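Local coordinates for protein protocatechuate decarboxylase (Klebsiella pneumoniae, PDB 5O3M) that decarboxylates 3,4-dihydroxybenzoic acid (protocatechuate) and belongs to the UbiD family of prenylated-flavin-dependent decarboxylases, at residues 225-230 / 271-276; 283-288 / 327-332. One frame throughout, in Å; residues are numbered along the deposited sequence.

Interaction 1. Residues 225-230 / 271-276; sequences PITINM and VSVPEK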
loop_
_atom_site.group_PDB
_atom_site.type_symbol
_atom_site.label_atom_id
_atom_site.label_comp_id
_atom_site.label_asym_id
_atom_site.label_seq_id
_atom_site.Cartn_x
_atom_site.Cartn_y
_atom_site.Cartn_z
ATOM N N PRO A 225 -43.381 -1.237 -34.779
ATOM C CA PRO A 225 -43.548 -2.631 -35.200
ATOM C C PRO A 225 -42.230 -3.387 -35.125
ATOM O O PRO A 225 -41.166 -2.874 -35.480
ATOM C CB PRO A 225 -44.050 -2.509 -36.640
ATOM C CG PRO A 225 -43.465 -1.224 -37.108
ATOM C CD PRO A 225 -43.466 -0.303 -35.914
ATOM N N ILE A 226 -42.323 -4.633 -34.673
ATOM C CA ILE A 226 -41.160 -5.432 -34.328
ATOM C C ILE A 226 -41.491 -6.885 -34.637
ATOM O O ILE A 226 -42.663 -7.279 -34.653
ATOM C CB ILE A 226 -40.804 -5.206 -32.836
ATOM C CG1 ILE A 226 -39.579 -6.006 -32.407
ATOM C CG2 ILE A 226 -41.984 -5.543 -31.951
ATOM C CD1 ILE A 226 -39.159 -5.684 -30.995
ATOM N N THR A 227 -40.464 -7.673 -34.939
ATOM C CA THR A 227 -40.591 -9.127 -34.940
ATOM C C THR A 227 -39.542 -9.718 -34.010
ATOM O O THR A 227 -38.417 -9.204 -33.912
ATOM C CB THR A 227 -40.448 -9.752 -36.353
ATOM O OG1 THR A 227 -39.181 -9.396 -36.930
ATOM C CG2 THR A 227 -41.597 -9.321 -37.274
ATOM N N ILE A 228 -39.928 -10.789 -33.323
ATOM C CA ILE A 228 -39.066 -11.513 -32.402
ATOM C C ILE A 228 -38.896 -12.908 -32.981
ATOM O O ILE A 228 -39.851 -13.694 -33.000
ATOM C CB ILE A 228 -39.661 -11.580 -30.990
ATOM C CG1 ILE A 228 -40.095 -10.185 -30.499
ATOM C CG2 ILE A 228 -38.703 -12.287 -30.057
ATOM C CD1 ILE A 228 -38.949 -9.205 -30.248
ATOM N N ASN A 229 -37.689 -13.226 -33.437
ATOM C CA ASN A 229 -37.417 -14.466 -34.149
ATOM C C ASN A 229 -36.651 -15.434 -33.249
ATOM O O ASN A 229 -35.611 -15.077 -32.688
ATOM C CB ASN A 229 -36.631 -14.174 -35.429
ATOM C CG ASN A 229 -37.349 -13.195 -36.353
ATOM O OD1 ASN A 229 -37.995 -13.604 -37.312
ATOM N ND2 ASN A 229 -37.231 -11.904 -36.070
ATOM N N MET A 230 -37.150 -16.663 -33.128
ATOM C CA MET A 230 -36.581 -17.648 -32.216
ATOM C C MET A 230 -36.454 -18.994 -32.914
ATOM O O MET A 230 -37.338 -19.384 -33.678
ATOM C CB MET A 230 -37.449 -17.795 -30.973
ATOM C CG MET A 230 -37.781 -16.467 -30.316
ATOM S SD MET A 230 -38.739 -16.698 -28.810
ATOM C CE MET A 230 -40.285 -17.271 -29.506
ATOM N N VAL A 271 -46.562 -10.887 -41.634
ATOM C CA VAL A 271 -47.930 -11.015 -42.126
ATOM C C VAL A 271 -48.843 -9.976 -41.478
ATOM O O VAL A 271 -49.814 -9.537 -42.096
ATOM C CB VAL A 271 -48.458 -12.448 -41.927
ATOM C CG1 VAL A 271 -47.503 -13.447 -42.561
ATOM C CG2 VAL A 271 -48.656 -12.756 -40.448
ATOM N N SER A 272 -48.539 -9.533 -40.259
ATOM C CA SER A 272 -49.400 -8.599 -39.546
ATOM C C SER A 272 -48.719 -7.287 -39.160
ATOM O O SER A 272 -49.406 -6.358 -38.716
ATOM C CB SER A 272 -49.951 -9.252 -38.270
ATOM O OG SER A 272 -48.951 -9.285 -37.264
ATOM N N VAL A 273 -47.401 -7.183 -39.286
ATOM C CA VAL A 273 -46.733 -5.919 -38.986
ATOM C C VAL A 273 -45.797 -5.587 -40.138
ATOM O O VAL A 273 -45.203 -6.497 -40.735
ATOM C CB VAL A 273 -45.970 -5.971 -37.650
ATOM C CG1 VAL A 273 -46.933 -6.142 -36.478
ATOM C CG2 VAL A 273 -44.903 -7.073 -37.682
ATOM N N PRO A 274 -45.640 -4.306 -40.483
ATOM C CA PRO A 274 -44.722 -3.884 -41.566
ATOM C C PRO A 274 -43.248 -3.959 -41.157
ATOM O O PRO A 274 -42.576 -2.963 -40.878
ATOM C CB PRO A 274 -45.171 -2.445 -41.835
ATOM C CG PRO A 274 -45.648 -1.961 -40.483
ATOM C CD PRO A 274 -46.295 -3.159 -39.826
ATOM N N GLU A 275 -42.717 -5.181 -41.119
ATOM C CA GLU A 275 -41.344 -5.396 -40.680
ATOM C C GLU A 275 -40.941 -6.823 -41.024
ATOM O O GLU A 275 -41.784 -7.725 -41.063
ATOM C CB GLU A 275 -41.197 -5.130 -39.176
ATOM C CG GLU A 275 -39.799 -5.369 -38.621
ATOM C CD GLU A 275 -38.767 -4.430 -39.207
ATOM O OE1 GLU A 275 -38.055 -4.852 -40.142
ATOM O OE2 GLU A 275 -38.672 -3.274 -38.732
ATOM N N LYS A 276 -39.650 -7.011 -41.286
ATOM C CA LYS A 276 -39.153 -8.296 -41.755
ATOM C C LYS A 276 -39.087 -9.302 -40.610
ATOM O O LYS A 276 -39.016 -8.941 -39.432
ATOM C CB LYS A 276 -37.765 -8.145 -42.385
ATOM C CG LYS A 276 -37.699 -7.206 -43.579
ATOM C CD LYS A 276 -38.636 -7.665 -44.705
ATOM C CE LYS A 276 -38.620 -6.708 -45.905
ATOM N NZ LYS A 276 -39.138 -5.354 -45.572
#
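In the Rift-related β-sheet of this UbiD-family enzyme, the loop 271-276 packs on strand 225-230: residues 273-276 cover its Pro225 and Thr227 side, with Pro225 meeting Val273 and Pro274 at one end and Thr227 bonded to Lys276 at the other. The two proline rings cross at about a right angle, Pro225 CB lying 4.0 Å from Pro274 CD. An inverse gamma turn centred on Pro274 bends the loop here, and its CD and CG lie near Pro225. Next to it Val273 CG2 rests 4.0 Å from Thr227 CG2, so a methyl of the loop meets a methyl of the strand. The contact joins strand 224-230 to the connection that runs between strands 266-269 and 276-278. Its polar part is the hydroxyl of Thr227. With chi1 at 58°, OG1 sits between the backbone N and the carbonyl carbon, from where it donates to Lys276 O in that carbonyl's plane over an unusually short 2.5 Å, a length best taken as doubtful. The same oxygen accepts a longer bond of 3.3 Å from Asn229 ND2, which is also bonded to Leu173 O; donating to one partner and accepting from another would favour this rotamer. Glu275 bends at chi2 (64°), which brings its OE1 back to accept from Lys276 N at 2.9 Å, on the anti side and somewhat out of the carboxylate plane. That buried acid is held further by Tyr251 OH at OE1 and Ser177 OG at OE2, while Lys276 NZ turns to Gln269 OE1.

Interaction 2. Residues 283-288 / 327-332; sequences IVIEGE and KAVTMR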
loop_
_atom_site.group_PDB
_atom_site.type_symbol
_atom_site.label_atom_id
_atom_site.label_comp_id
_atom_site.label_asym_id
_atom_site.label_seq_id
_atom_site.Cartn_x
_atom_site.Cartn_y
_atom_site.Cartn_z
ATOM N N ILE A 283 -40.004 -20.020 -34.841
ATOM C CA ILE A 283 -41.133 -19.293 -34.263
ATOM C C ILE A 283 -40.897 -17.799 -34.466
ATOM O O ILE A 283 -39.780 -17.309 -34.267
ATOM C CB ILE A 283 -41.301 -19.620 -32.758
ATOM C CG1 ILE A 283 -41.556 -21.116 -32.552
ATOM C CG2 ILE A 283 -42.416 -18.772 -32.113
ATOM C CD1 ILE A 283 -41.788 -21.503 -31.122
ATOM N N VAL A 284 -41.949 -17.072 -34.852
ATOM C CA VAL A 284 -41.887 -15.616 -35.001
ATOM C C VAL A 284 -43.045 -14.983 -34.236
ATOM O O VAL A 284 -44.212 -15.267 -34.524
ATOM C CB VAL A 284 -41.930 -15.178 -36.475
ATOM C CG1 VAL A 284 -41.969 -13.652 -36.577
ATOM C CG2 VAL A 284 -40.725 -15.742 -37.227
ATOM N N ILE A 285 -42.729 -14.106 -33.290
ATOM C CA ILE A 285 -43.732 -13.270 -32.634
ATOM C C ILE A 285 -43.715 -11.894 -33.296
ATOM O O ILE A 285 -42.701 -11.185 -33.254
ATOM C CB ILE A 285 -43.476 -13.163 -31.122
ATOM C CG1 ILE A 285 -43.478 -14.552 -30.480
ATOM C CG2 ILE A 285 -44.539 -12.324 -30.477
ATOM C CD1 ILE A 285 -42.751 -14.619 -29.139
ATOM N N GLU A 286 -44.826 -11.528 -33.933
ATOM C CA GLU A 286 -45.002 -10.213 -34.543
ATOM C C GLU A 286 -45.801 -9.338 -33.586
ATOM O O GLU A 286 -46.823 -9.776 -33.047
ATOM C CB GLU A 286 -45.720 -10.315 -35.898
ATOM C CG GLU A 286 -45.114 -11.348 -36.866
ATOM C CD GLU A 286 -45.697 -11.278 -38.283
ATOM O OE1 GLU A 286 -46.666 -10.510 -38.499
ATOM O OE2 GLU A 286 -45.183 -11.995 -39.182
ATOM N N GLY A 287 -45.335 -8.114 -33.373
ATOM C CA GLY A 287 -46.060 -7.204 -32.515
ATOM C C GLY A 287 -45.588 -5.778 -32.690
ATOM O O GLY A 287 -44.863 -5.450 -33.631
ATOM N N GLU A 288 -46.024 -4.926 -31.764
ATOM C CA GLU A 288 -45.593 -3.538 -31.733
ATOM C C GLU A 288 -45.301 -3.110 -30.298
ATOM O O GLU A 288 -46.069 -3.417 -29.378
ATOM C CB GLU A 288 -46.652 -2.616 -32.372
ATOM C CG GLU A 288 -48.090 -2.959 -32.031
ATOM C CD GLU A 288 -49.093 -2.144 -32.839
ATOM O OE1 GLU A 288 -48.784 -1.815 -34.002
ATOM O OE2 GLU A 288 -50.183 -1.826 -32.311
ATOM N N LYS A 327 -49.410 -9.020 -32.334
ATOM C CA LYS A 327 -50.406 -9.058 -33.399
ATOM C C LYS A 327 -50.488 -10.411 -34.092
ATOM O O LYS A 327 -51.531 -10.734 -34.657
ATOM C CB LYS A 327 -50.117 -7.984 -34.458
ATOM C CG LYS A 327 -49.987 -6.560 -33.925
ATOM C CD LYS A 327 -51.334 -5.954 -33.546
ATOM C CE LYS A 327 -51.630 -4.735 -34.413
ATOM N NZ LYS A 327 -52.632 -3.803 -33.805
ATOM N N ALA A 328 -49.430 -11.215 -34.064
ATOM C CA ALA A 328 -49.476 -12.534 -34.681
ATOM C C ALA A 328 -48.317 -13.382 -34.168
ATOM O O ALA A 328 -47.289 -12.856 -33.735
ATOM C CB ALA A 328 -49.423 -12.431 -36.212
ATOM N N VAL A 329 -48.499 -14.699 -34.213
ATOM C CA VAL A 329 -47.406 -15.655 -34.056
ATOM C C VAL A 329 -47.434 -16.572 -35.269
ATOM O O VAL A 329 -48.462 -17.203 -35.554
ATOM C CB VAL A 329 -47.511 -16.477 -32.759
ATOM C CG1 VAL A 329 -46.349 -17.474 -32.683
ATOM C CG2 VAL A 329 -47.540 -15.577 -31.529
ATOM N N THR A 330 -46.327 -16.627 -35.998
ATOM C CA THR A 330 -46.168 -17.590 -37.073
ATOM C C THR A 330 -45.104 -18.600 -36.661
ATOM O O THR A 330 -44.237 -18.309 -35.829
ATOM C CB THR A 330 -45.798 -16.905 -38.401
ATOM O OG1 THR A 330 -44.412 -16.543 -38.403
ATOM C CG2 THR A 330 -46.639 -15.650 -38.613
ATOM N N MET A 331 -45.176 -19.799 -37.227
ATOM C CA MET A 331 -44.181 -20.796 -36.863
ATOM C C MET A 331 -44.130 -21.885 -37.925
ATOM O O MET A 331 -45.028 -22.002 -38.763
ATOM C CB MET A 331 -44.478 -21.382 -35.480
ATOM C CG MET A 331 -45.827 -22.076 -35.357
ATOM S SD MET A 331 -46.144 -22.652 -33.669
ATOM C CE MET A 331 -46.203 -21.099 -32.774
ATOM N N ARG A 332 -43.050 -22.664 -37.891
ATOM C CA ARG A 332 -42.944 -23.843 -38.741
ATOM C C ARG A 332 -43.865 -24.956 -38.239
ATOM O O ARG A 332 -44.286 -24.991 -37.075
ATOM C CB ARG A 332 -41.506 -24.370 -38.783
ATOM C CG ARG A 332 -40.480 -23.397 -39.324
ATOM C CD ARG A 332 -39.119 -24.043 -39.443
ATOM N NE ARG A 332 -39.084 -25.081 -40.462
ATOM C CZ ARG A 332 -37.991 -25.431 -41.137
ATOM N NH1 ARG A 332 -36.838 -24.820 -40.910
ATOM N NH2 ARG A 332 -38.057 -26.377 -42.062
HETATM O O HOH W 1 -43.506 -14.108 -39.740
#
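Val284 and Thr330 face each other as a hydrogen-bonded antiparallel pair, with Val284 N giving a nearly straight bond to Thr330 O (2.8 Å, 165° at the hydrogen) and Thr330 N answering to Val284 O. Thr330 OG1, set between its backbone N and carbonyl carbon (chi1 78°), lies 3.4 Å from Val284 CB. Beyond them Glu286 N bonds Ala328 O and the ladder takes in a classic beta bulge: Lys327 and Ala328 both face Glu286, whose O accepts from Lys327 N at 2.8 Å and Ala328 N at 3.1 Å, both from the same face of the carbonyl plane. On one face Ile283 CG2 packs alongside Val329 CG1 at 4.2 Å. Across the other, the extended Glu286 chain reaches past Ala328, and one water donates to both Glu286 OE2 (2.8 Å) and Thr330 OG1 (2.9 Å). At the bulge end Lys327 NZ makes a long, weak salt bridge of 3.5 Å with Glu288 OE2. In the second shell Val271 N donates to Glu286 OE2, Ser272 also holds this carboxylate, and Thr330 OG1 is bonded to Cys137 O. Strand 283-289 thus lies between strands 224-230 and 323-331, the latter bordered in turn by strand 140-143.

Overall arrangement
Interactions 1 and 2 share one antiparallel sheet of the Rift-related domain, with centres about 7 Å apart. Strands 224-230 and 283-289 are neighbours in it, and Ile228 N lies 2.8 Å from Ile285 O, a probable hydrogen bond that joins the two contacts through the backbone. The second tie is the loop of interaction 1, whose start lies over interaction 2: Ser272 N comes within 2.7 Å of Glu286 OE1, a probable hydrogen bond, and Ser272 OG packs on Ala328 CB at 3.4 Å. Side chains of three strands adjacent in the sheet (224-230, 283-289 and 323-331) touch this loop. A bound pentane-1,5-diol lies about 13 Å from the side chain of Ile285, so that residue does not touch the ligand.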